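Local coordinates for protein alpha,alpha-trehalose-phosphate synthase (UDP-forming) (Burkholderia multivorans, PDB 5UOF) that belongs to glycosyltransferase family 20 and probably has the GT-B architecture of two Rossmann-like domains, at residues 392-397 with 409-414. Numbering follows the deposited sequence.
Sequences VLVLSE and LLVNPY
The carboxylate of Glu397 and the amide of Asn412 meet with their planes 60° apart, Glu397 OE2 resting 3.5 Å from Asn412 CB instead of pairing with the amide. A water donates to Glu397 OE2 at 2.6 Å and accepts a weak bond from Asn412 ND2. The stronger partner of both groups is Arg174 of the second subunit, which forms a salt bridge with Glu397 and offers its backbone O to Asn412. The amide's other end, Asn412 OD1, accepts from the backbone N of Tyr414 at 3.0 Å, an Asx turn, and this oxygen also lies at the edge of the Tyr414 ring, in its plane.

Four backbone hydrogen bonds of 2.9 Å pair the strands: Leu409 N to Leu393 O, Leu395 N to Leu409 O, Val411 N to Leu395 O and Glu397 N to Val411 O. Leu395 and Leu410 lie side by side, CD2 to CD2 4.0 Å, on one face. On the other, Val394 CG1, anti to its own N (chi1 176°), reaches Val411 CG2 at 4.0 Å, and helix 416-428 covers Val411. This is parallel pairing at the edge of the six-stranded sheet in a Rossmann-like domain of the GT-B fold.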
# COMPACT_ATOMS: atom_id res chain seq x y z
N VAL A 392 21.38 -2.18 22.28
CA VAL A 392 19.94 -1.99 22.16
C VAL A 392 19.57 -2.02 20.69
O VAL A 392 20.21 -1.35 19.87
CB VAL A 392 19.48 -0.66 22.78
CG1 VAL A 392 17.98 -0.45 22.54
CG2 VAL A 392 19.83 -0.61 24.26
N LEU A 393 18.54 -2.79 20.35
CA LEU A 393 18.05 -2.85 18.97
C LEU A 393 16.92 -1.86 18.79
O LEU A 393 15.91 -1.93 19.51
CB LEU A 393 17.58 -4.26 18.63
CG LEU A 393 16.90 -4.45 17.27
CD1 LEU A 393 17.89 -4.23 16.15
CD2 LEU A 393 16.30 -5.84 17.19
N VAL A 394 17.08 -0.96 17.82
CA VAL A 394 16.01 -0.07 17.38
C VAL A 394 15.49 -0.65 16.08
O VAL A 394 16.25 -0.78 15.11
CB VAL A 394 16.52 1.37 17.18
CG1 VAL A 394 15.41 2.24 16.62
CG2 VAL A 394 17.01 1.95 18.51
N LEU A 395 14.20 -1.01 16.05
CA LEU A 395 13.68 -1.89 15.01
C LEU A 395 12.39 -1.33 14.43
O LEU A 395 11.49 -0.93 15.18
CB LEU A 395 13.41 -3.29 15.57
CG LEU A 395 12.86 -4.35 14.60
CD1 LEU A 395 13.82 -4.58 13.47
CD2 LEU A 395 12.60 -5.67 15.33
N SER A 396 12.28 -1.34 13.10
CA SER A 396 11.05 -0.91 12.43
C SER A 396 9.91 -1.88 12.70
O SER A 396 10.07 -3.10 12.58
CB SER A 396 11.28 -0.83 10.92
OG SER A 396 10.04 -0.71 10.23
N GLU A 397 8.73 -1.34 13.00
CA GLU A 397 7.54 -2.16 13.17
C GLU A 397 7.08 -2.82 11.88
O GLU A 397 6.19 -3.66 11.93
CB GLU A 397 6.39 -1.32 13.73
CG GLU A 397 5.96 -0.20 12.82
CD GLU A 397 4.73 0.49 13.37
OE1 GLU A 397 3.60 0.02 13.11
OE2 GLU A 397 4.90 1.48 14.11
N LEU A 409 13.40 -1.60 20.82
CA LEU A 409 12.67 -0.34 20.76
C LEU A 409 12.06 -0.29 19.37
O LEU A 409 12.76 -0.07 18.38
CB LEU A 409 13.60 0.85 21.01
CG LEU A 409 14.13 1.04 22.43
CD1 LEU A 409 15.01 2.30 22.50
CD2 LEU A 409 12.98 1.16 23.46
N LEU A 410 10.75 -0.53 19.29
CA LEU A 410 10.05 -0.57 18.01
C LEU A 410 9.66 0.84 17.59
O LEU A 410 9.12 1.61 18.39
CB LEU A 410 8.80 -1.43 18.10
CG LEU A 410 9.12 -2.89 18.45
CD1 LEU A 410 7.87 -3.61 18.93
CD2 LEU A 410 9.73 -3.59 17.23
N VAL A 411 9.90 1.17 16.32
CA VAL A 411 9.60 2.51 15.83
C VAL A 411 8.92 2.45 14.47
O VAL A 411 9.01 1.47 13.72
CB VAL A 411 10.86 3.39 15.73
CG1 VAL A 411 11.49 3.57 17.10
CG2 VAL A 411 11.86 2.78 14.75
N ASN A 412 8.23 3.53 14.15
CA ASN A 412 7.67 3.73 12.83
C ASN A 412 8.65 4.59 12.05
O ASN A 412 8.83 5.77 12.39
CB ASN A 412 6.30 4.41 12.93
CG ASN A 412 5.60 4.53 11.58
OD1 ASN A 412 6.25 4.69 10.55
ND2 ASN A 412 4.27 4.48 11.59
N PRO A 413 9.32 4.07 11.02
CA PRO A 413 10.37 4.85 10.34
C PRO A 413 9.85 6.04 9.56
O PRO A 413 10.65 6.90 9.17
CB PRO A 413 11.04 3.82 9.41
CG PRO A 413 9.97 2.80 9.16
CD PRO A 413 9.15 2.73 10.43
N TYR A 414 8.53 6.15 9.36
CA TYR A 414 7.94 7.36 8.79
C TYR A 414 7.80 8.48 9.81
O TYR A 414 7.35 9.57 9.45
CB TYR A 414 6.57 7.04 8.19
CG TYR A 414 6.70 6.08 7.04
CD1 TYR A 414 6.98 6.54 5.76
CD2 TYR A 414 6.58 4.71 7.23
CE1 TYR A 414 7.10 5.68 4.69
CE2 TYR A 414 6.71 3.82 6.16
CZ TYR A 414 6.97 4.32 4.90
OH TYR A 414 7.09 3.47 3.83
O HOH W 1 3.01 3.20 14.45